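Local coordinates for protein polyphosphate kinase (Porphyromonas gingivalis, PDB 2O8R) that probably catalyses the reversible transfer of the terminal phosphate of ATP to form long-chain polyphosphate, using magnesium, at residues V35-K40 against L317-P322; I600-N605 against E641-L646; L650-K655 against V676-A681. The protein carries 3 engineered substitutions. All blocks are in the same frame, centred on the assembly; numbering follows the deposited sequence.

Overall arrangement
From the N terminus, contact 1 comes first: the start of helix 35-63, within the N-terminal domain, meets the 317-322 loop and closes a long loop of 276 intervening residues. Contact 2 then spans 35 residues, packing helix 636-651 onto strand 600-603 of the nine-stranded sheet. Contact 3 follows directly, closing 20 residues where the end of that same helix meets the start of helix 678-691. The three are in series, with no nesting or crossing. Contact 3 has its centre about 17 Å from the centres of both others, which are themselves about 30 Å apart, and K655 reaches E27 of helix 13-29, linking C-terminal and N-terminal parts.

Contact 1: V35-K40 against L317-P322; sequences VYDRIK and LETLTP
The CA atoms of V35 and L317 are 5.9 Å apart and those of Y36 and E318 5.4 Å, as an irregular loop passes the first turn of helix 35-63 in the helical N-terminal domain. The carbonyl of L317 is directed almost straight at this turn: Y36 N gives L317 O a hydrogen bond of 3.1 Å, with a C=O...donor angle of 172°. The same oxygen also lies near the plane of the Y36 ring, at its edge. Beside it L317 CB sits 3.8 Å from Y36 CD1 and 4.0 Å from V35 CG2, an apolar patch that I115 of strand 115-118 extends by touching both Y36 and L317. The D37 carboxylate makes the second grip. Its CG lies beside the backbone N (chi1 -64°), and both oxygens are presented to T319 on their syn sides. T319 N reaches D37 OD1 at 3.2 Å and bonds only weakly to OD2. Backbone and side chain of one threonine thus share one carboxylate, whose negative charge near the helix N terminus would be favourable. The hydroxyl completes the pairing: T319 OG1 donates to D37 OD2 over 2.9 Å, from 33° outside the carboxylate plane.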
# COMPACT_ATOMS: atom_id res chain seq x y z
N VAL A 35 -2.77 -29.13 -2.46
CA VAL A 35 -1.97 -28.72 -1.28
C VAL A 35 -2.08 -27.26 -0.92
O VAL A 35 -2.26 -26.93 0.25
CB VAL A 35 -0.44 -28.95 -1.38
CG1 VAL A 35 -0.02 -30.08 -0.49
CG2 VAL A 35 0.06 -29.08 -2.84
N TYR A 36 -1.97 -26.38 -1.92
CA TYR A 36 -1.94 -24.97 -1.62
C TYR A 36 -3.24 -24.47 -1.02
O TYR A 36 -3.24 -23.53 -0.23
CB TYR A 36 -1.41 -24.14 -2.80
CG TYR A 36 0.10 -24.19 -2.84
CD1 TYR A 36 0.78 -25.20 -3.55
CD2 TYR A 36 0.86 -23.27 -2.14
CE1 TYR A 36 2.16 -25.25 -3.55
CE2 TYR A 36 2.24 -23.31 -2.15
CZ TYR A 36 2.88 -24.30 -2.84
OH TYR A 36 4.25 -24.33 -2.82
N ASP A 37 -4.34 -25.16 -1.33
CA ASP A 37 -5.62 -24.89 -0.66
C ASP A 37 -5.50 -25.12 0.83
O ASP A 37 -5.97 -24.31 1.62
CB ASP A 37 -6.74 -25.77 -1.22
CG ASP A 37 -7.03 -25.50 -2.67
OD1 ASP A 37 -6.42 -24.58 -3.27
OD2 ASP A 37 -7.90 -26.21 -3.21
N ARG A 38 -4.87 -26.23 1.20
CA ARG A 38 -4.70 -26.59 2.59
C ARG A 38 -3.74 -25.64 3.30
O ARG A 38 -4.02 -25.17 4.40
CB ARG A 38 -4.22 -28.03 2.71
CG ARG A 38 -5.17 -29.01 2.07
CD ARG A 38 -4.68 -30.41 2.29
NE ARG A 38 -4.12 -31.00 1.09
CZ ARG A 38 -3.38 -32.10 1.07
NH1 ARG A 38 -3.08 -32.73 2.20
NH2 ARG A 38 -2.92 -32.57 -0.07
N ILE A 39 -2.62 -25.35 2.65
CA ILE A 39 -1.63 -24.40 3.16
C ILE A 39 -2.23 -23.03 3.49
O ILE A 39 -1.95 -22.46 4.56
CB ILE A 39 -0.46 -24.24 2.17
CG1 ILE A 39 0.34 -25.55 2.08
CG2 ILE A 39 0.42 -23.04 2.56
CD1 ILE A 39 1.73 -25.40 1.49
N LYS A 40 -3.07 -22.53 2.58
CA LYS A 40 -3.87 -21.32 2.80
C LYS A 40 -4.67 -21.40 4.09
O LYS A 40 -4.69 -20.44 4.86
CB LYS A 40 -4.82 -21.05 1.64
CG LYS A 40 -4.46 -19.84 0.77
CD LYS A 40 -3.07 -19.94 0.16
CE LYS A 40 -2.53 -18.55 -0.13
NZ LYS A 40 -1.10 -18.61 -0.50
N LEU A 317 -1.56 -27.44 -8.49
CA LEU A 317 -1.54 -27.56 -7.01
C LEU A 317 -2.54 -26.65 -6.22
O LEU A 317 -2.38 -26.45 -5.02
CB LEU A 317 -0.10 -27.43 -6.46
CG LEU A 317 1.03 -28.22 -7.12
CD1 LEU A 317 2.40 -28.13 -6.37
CD2 LEU A 317 0.61 -29.66 -7.27
N GLU A 318 -3.57 -26.13 -6.90
CA GLU A 318 -4.53 -25.18 -6.30
C GLU A 318 -5.85 -25.13 -7.09
O GLU A 318 -5.82 -25.02 -8.32
CB GLU A 318 -3.92 -23.79 -6.23
CG GLU A 318 -3.55 -23.19 -7.59
CD GLU A 318 -2.86 -21.85 -7.49
OE1 GLU A 318 -2.20 -21.58 -6.45
OE2 GLU A 318 -2.97 -21.07 -8.46
N THR A 319 -6.99 -25.19 -6.41
CA THR A 319 -8.27 -25.20 -7.12
C THR A 319 -8.44 -23.95 -7.93
O THR A 319 -8.29 -22.84 -7.42
CB THR A 319 -9.49 -25.33 -6.19
OG1 THR A 319 -9.28 -24.50 -5.05
CG2 THR A 319 -9.66 -26.79 -5.73
N LEU A 320 -8.71 -24.13 -9.22
CA LEU A 320 -8.96 -23.01 -10.11
C LEU A 320 -10.38 -22.52 -9.92
O LEU A 320 -11.34 -23.27 -10.16
CB LEU A 320 -8.70 -23.43 -11.55
CG LEU A 320 -9.44 -22.74 -12.70
CD1 LEU A 320 -8.87 -21.37 -13.00
CD2 LEU A 320 -9.38 -23.64 -13.91
N THR A 321 -10.53 -21.27 -9.50
CA THR A 321 -11.86 -20.69 -9.36
C THR A 321 -12.41 -20.28 -10.73
O THR A 321 -11.70 -19.67 -11.53
CB THR A 321 -11.85 -19.51 -8.40
OG1 THR A 321 -11.21 -18.40 -9.04
CG2 THR A 321 -11.13 -19.88 -7.10
N PRO A 322 -13.67 -20.63 -11.02
CA PRO A 322 -14.24 -20.43 -12.34
C PRO A 322 -14.47 -18.97 -12.71
O PRO A 322 -14.42 -18.08 -11.85
CB PRO A 322 -15.59 -21.15 -12.27
CG PRO A 322 -15.53 -22.00 -11.05
CD PRO A 322 -14.65 -21.23 -10.11

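Contact 2: I600-N605 against E641-L646; sequences IWCFHN and EIIDIL
I600 and L646 meet through single methyls, I600 CG2 and L646 CD1, 3.8 Å apart, with the two side chains slanting across each other. I600 has the most surface buried here, and its CG2 has a second neighbour, I642 CG2, at 3.7 Å. That branch is placed by a first torsion of -69°, which sets CG1 beside the backbone N and CG2 anti to it; CD1 at the end of the longer branch also comes within 3.9 Å of I642 CG2. The I642 methyl therefore faces both branches of I600. C602, two residues along the strand, points the same way, and its SG touches L646 CD1 at 3.7 Å, so one leucine methyl bridges the two strand residues. A looser approach, 4.3 Å from C602 SG to I643 CG1, widens the patch.

This is sheet-to-helix packing within the PLD-clan C-terminal domain: strand 600-603 and helix segment 641-646 run at 103° to each other, their axes 10.1 Å apart. Strand alternation explains the division of labour, since I600 and C602 turn toward helix 636-651 while F603 packs on helix 516-532. V611 of the adjoining strand 610-614 touches I600, C602 and I642. On the helix, I645 packs on I682 and Y685 of helix 678-691, and E641 forms a salt bridge with K689.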
# COMPACT_ATOMS: atom_id res chain seq x y z
N ILE A 600 -29.06 -14.57 5.43
CA ILE A 600 -30.34 -14.75 4.73
C ILE A 600 -31.36 -15.43 5.63
O ILE A 600 -31.03 -16.38 6.35
CB ILE A 600 -30.15 -15.59 3.45
CG1 ILE A 600 -29.37 -14.80 2.40
CG2 ILE A 600 -31.51 -16.05 2.90
CD1 ILE A 600 -29.07 -15.56 1.10
N TRP A 601 -32.60 -14.95 5.61
CA TRP A 601 -33.66 -15.55 6.44
C TRP A 601 -34.85 -15.97 5.58
O TRP A 601 -35.35 -15.19 4.78
CB TRP A 601 -34.16 -14.60 7.54
CG TRP A 601 -33.13 -13.72 8.22
CD1 TRP A 601 -31.82 -14.03 8.50
CD2 TRP A 601 -33.36 -12.41 8.76
NE1 TRP A 601 -31.22 -12.98 9.16
CE2 TRP A 601 -32.13 -11.97 9.32
CE3 TRP A 601 -34.47 -11.56 8.80
CZ2 TRP A 601 -31.99 -10.72 9.91
CZ3 TRP A 601 -34.32 -10.31 9.41
CH2 TRP A 601 -33.10 -9.91 9.95
N CYS A 602 -35.29 -17.21 5.77
CA CYS A 602 -36.47 -17.75 5.10
C CYS A 602 -37.48 -18.25 6.10
O CYS A 602 -37.21 -19.16 6.87
CB CYS A 602 -36.09 -18.90 4.19
SG CYS A 602 -34.84 -18.44 3.04
N PHE A 603 -38.66 -17.65 6.07
CA PHE A 603 -39.76 -18.12 6.90
C PHE A 603 -40.84 -18.75 6.01
O PHE A 603 -41.35 -18.10 5.09
CB PHE A 603 -40.34 -16.98 7.72
CG PHE A 603 -39.34 -16.32 8.64
CD1 PHE A 603 -39.27 -16.68 9.98
CD2 PHE A 603 -38.48 -15.33 8.17
CE1 PHE A 603 -38.36 -16.06 10.83
CE2 PHE A 603 -37.57 -14.71 9.02
CZ PHE A 603 -37.51 -15.08 10.35
N HIS A 604 -41.17 -20.01 6.28
CA HIS A 604 -42.12 -20.77 5.46
C HIS A 604 -43.50 -20.14 5.33
O HIS A 604 -44.06 -20.08 4.23
CB HIS A 604 -42.26 -22.20 5.96
CG HIS A 604 -43.08 -23.07 5.07
ND1 HIS A 604 -42.94 -23.06 3.69
CD2 HIS A 604 -44.04 -23.98 5.34
CE1 HIS A 604 -43.78 -23.93 3.16
NE2 HIS A 604 -44.46 -24.50 4.14
N ASN A 605 -44.04 -19.66 6.46
CA ASN A 605 -45.38 -19.06 6.53
C ASN A 605 -46.45 -19.82 5.74
O ASN A 605 -47.07 -19.29 4.80
CB ASN A 605 -45.31 -17.60 6.08
CG ASN A 605 -46.62 -16.87 6.28
OD1 ASN A 605 -47.36 -17.16 7.23
ND2 ASN A 605 -46.91 -15.93 5.39
N GLU A 641 -35.00 -18.61 -6.13
CA GLU A 641 -33.59 -18.88 -6.40
C GLU A 641 -32.81 -19.02 -5.10
O GLU A 641 -32.02 -19.94 -4.95
CB GLU A 641 -33.00 -17.78 -7.28
CG GLU A 641 -31.58 -18.03 -7.77
CD GLU A 641 -31.08 -16.88 -8.64
OE1 GLU A 641 -31.16 -15.72 -8.21
OE2 GLU A 641 -30.63 -17.14 -9.77
N ILE A 642 -33.04 -18.10 -4.15
CA ILE A 642 -32.32 -18.09 -2.88
C ILE A 642 -32.55 -19.40 -2.14
O ILE A 642 -31.60 -20.01 -1.62
CB ILE A 642 -32.76 -16.90 -2.01
CG1 ILE A 642 -32.18 -15.61 -2.58
CG2 ILE A 642 -32.29 -17.06 -0.58
CD1 ILE A 642 -32.78 -14.36 -1.99
N ILE A 643 -33.80 -19.83 -2.12
CA ILE A 643 -34.15 -21.09 -1.50
C ILE A 643 -33.49 -22.25 -2.23
O ILE A 643 -32.96 -23.16 -1.59
CB ILE A 643 -35.68 -21.26 -1.41
CG1 ILE A 643 -36.25 -20.05 -0.67
CG2 ILE A 643 -36.02 -22.50 -0.64
CD1 ILE A 643 -37.72 -20.07 -0.49
N ASP A 644 -33.49 -22.20 -3.56
CA ASP A 644 -32.81 -23.24 -4.33
C ASP A 644 -31.38 -23.36 -3.83
O ASP A 644 -30.93 -24.45 -3.47
CB ASP A 644 -32.81 -22.88 -5.82
CG ASP A 644 -34.11 -23.20 -6.51
OD1 ASP A 644 -34.90 -24.02 -6.00
OD2 ASP A 644 -34.34 -22.63 -7.60
N ILE A 645 -30.70 -22.22 -3.77
CA ILE A 645 -29.31 -22.10 -3.36
C ILE A 645 -29.10 -22.63 -1.94
O ILE A 645 -28.24 -23.50 -1.71
CB ILE A 645 -28.83 -20.64 -3.50
CG1 ILE A 645 -28.60 -20.30 -4.98
CG2 ILE A 645 -27.54 -20.40 -2.71
CD1 ILE A 645 -28.75 -18.84 -5.28
N LEU A 646 -29.90 -22.14 -1.00
CA LEU A 646 -29.82 -22.62 0.37
C LEU A 646 -30.08 -24.12 0.47
O LEU A 646 -29.49 -24.78 1.32
CB LEU A 646 -30.80 -21.87 1.26
CG LEU A 646 -30.44 -20.40 1.43
CD1 LEU A 646 -31.42 -19.79 2.38
CD2 LEU A 646 -29.01 -20.21 1.94

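Contact 3: L650-K655 against V676-A681; sequences LRDNIK and VRAQAA
D652 OD1 accepts a hydrogen bond from A678 N at 2.8 Å, nearly straight at 167°, arriving on the anti side of the carboxylate. A678 opens helix 678-691, directly after the N-cap residue R677, so the acid meets a first-turn amide. D652 CG is turned anti to the backbone N (chi1 -176°), which carries OD1 to that helix end and leaves OD2 for amides of its own segment. There OD2 takes I654 N in an Asx turn and K655 N in an Asx motif; K655 N uses the syn lone pair, whereas I654 N comes from 46° above the carboxylate plane. A656 N is a further donor to OD2.

Beside this, N653 and V676 are joined twice: V676 N reaches N653 OD1 at 2.6 Å on an in-plane lone pair, and N653 N returns a bond of 2.9 Å to V676 O. The side-chain nitrogen N653 ND2 donates to K674 O. Further out, the I654 side chain lies across that of R677, CB to CB at 3.8 Å. K655 CG runs alongside R677 CD at 4.2 Å, and both cationic ends form salt bridges with D592, one to each oxygen.

Several amide donors and a nearby helix N terminus would favour the ionised form of D652, so its charge probably stabilises both the turn after helix 636-651 and the start of helix 678-691.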
# COMPACT_ATOMS: atom_id res chain seq x y z
N LEU A 650 -27.81 -27.05 2.02
CA LEU A 650 -28.26 -28.07 2.98
C LEU A 650 -28.12 -29.49 2.46
O LEU A 650 -28.27 -30.44 3.22
CB LEU A 650 -29.71 -27.84 3.40
CG LEU A 650 -29.97 -26.66 4.33
CD1 LEU A 650 -31.47 -26.56 4.50
CD2 LEU A 650 -29.25 -26.82 5.68
N ARG A 651 -27.83 -29.60 1.16
CA ARG A 651 -27.65 -30.88 0.49
C ARG A 651 -26.17 -31.27 0.44
O ARG A 651 -25.85 -32.45 0.20
CB ARG A 651 -28.24 -30.81 -0.92
CG ARG A 651 -28.68 -32.15 -1.53
CD ARG A 651 -29.18 -31.97 -2.97
NE ARG A 651 -30.06 -30.81 -3.09
CZ ARG A 651 -30.28 -30.14 -4.22
NH1 ARG A 651 -29.67 -30.51 -5.34
NH2 ARG A 651 -31.08 -29.09 -4.23
N ASP A 652 -25.28 -30.29 0.66
CA ASP A 652 -23.82 -30.49 0.66
C ASP A 652 -23.38 -31.65 1.52
O ASP A 652 -23.58 -31.63 2.74
CB ASP A 652 -23.08 -29.24 1.15
CG ASP A 652 -21.55 -29.37 1.06
OD1 ASP A 652 -20.94 -28.59 0.32
OD2 ASP A 652 -20.93 -30.25 1.72
N ASN A 653 -22.77 -32.65 0.90
CA ASN A 653 -22.16 -33.76 1.63
C ASN A 653 -20.63 -33.83 1.55
O ASN A 653 -20.06 -34.87 1.89
CB ASN A 653 -22.72 -35.10 1.15
CG ASN A 653 -22.79 -35.20 -0.36
OD1 ASN A 653 -22.11 -34.48 -1.08
ND2 ASN A 653 -23.63 -36.10 -0.84
N ILE A 654 -19.97 -32.75 1.11
CA ILE A 654 -18.50 -32.79 0.98
C ILE A 654 -17.77 -31.88 1.96
O ILE A 654 -16.79 -32.29 2.56
CB ILE A 654 -18.02 -32.63 -0.50
CG1 ILE A 654 -17.87 -34.00 -1.14
CG2 ILE A 654 -16.63 -32.04 -0.57
CD1 ILE A 654 -19.09 -34.47 -1.80
N LYS A 655 -18.25 -30.66 2.13
CA LYS A 655 -17.61 -29.70 3.03
C LYS A 655 -18.42 -29.47 4.29
O LYS A 655 -17.85 -29.20 5.35
CB LYS A 655 -17.34 -28.36 2.32
CG LYS A 655 -16.24 -28.44 1.24
CD LYS A 655 -15.01 -29.16 1.79
CE LYS A 655 -13.96 -29.39 0.73
NZ LYS A 655 -13.05 -28.22 0.55
N VAL A 676 -22.09 -33.82 -3.57
CA VAL A 676 -22.45 -32.44 -3.85
C VAL A 676 -21.68 -31.55 -2.89
O VAL A 676 -21.78 -31.68 -1.67
CB VAL A 676 -23.99 -32.20 -3.76
CG1 VAL A 676 -24.62 -33.04 -2.71
CG2 VAL A 676 -24.32 -30.72 -3.53
N ARG A 677 -20.87 -30.67 -3.48
CA ARG A 677 -20.27 -29.60 -2.71
C ARG A 677 -20.85 -28.27 -3.18
O ARG A 677 -20.85 -27.92 -4.37
CB ARG A 677 -18.74 -29.69 -2.72
CG ARG A 677 -18.00 -28.58 -3.34
CD ARG A 677 -16.56 -28.56 -2.90
NE ARG A 677 -15.93 -27.29 -3.26
CZ ARG A 677 -15.50 -27.00 -4.48
NH1 ARG A 677 -15.60 -27.89 -5.45
NH2 ARG A 677 -14.95 -25.81 -4.72
N ALA A 678 -21.40 -27.56 -2.20
CA ALA A 678 -22.29 -26.45 -2.45
C ALA A 678 -21.67 -25.35 -3.32
O ALA A 678 -22.36 -24.77 -4.16
CB ALA A 678 -22.82 -25.88 -1.13
N GLN A 679 -20.38 -25.09 -3.13
CA GLN A 679 -19.73 -24.01 -3.86
C GLN A 679 -19.48 -24.37 -5.32
O GLN A 679 -19.53 -23.50 -6.19
CB GLN A 679 -18.47 -23.51 -3.12
CG GLN A 679 -18.82 -22.63 -1.89
CD GLN A 679 -17.59 -22.10 -1.12
OE1 GLN A 679 -16.45 -22.21 -1.56
NE2 GLN A 679 -17.85 -21.50 0.03
N ALA A 680 -19.26 -25.65 -5.59
CA ALA A 680 -19.26 -26.10 -6.99
C ALA A 680 -20.68 -26.06 -7.56
O ALA A 680 -20.94 -25.43 -8.58
CB ALA A 680 -18.67 -27.49 -7.11
N ALA A 681 -21.61 -26.69 -6.85
CA ALA A 681 -22.97 -26.86 -7.36
C ALA A 681 -23.71 -25.55 -7.63
O ALA A 681 -24.45 -25.44 -8.61
CB ALA A 681 -23.76 -27.74 -6.42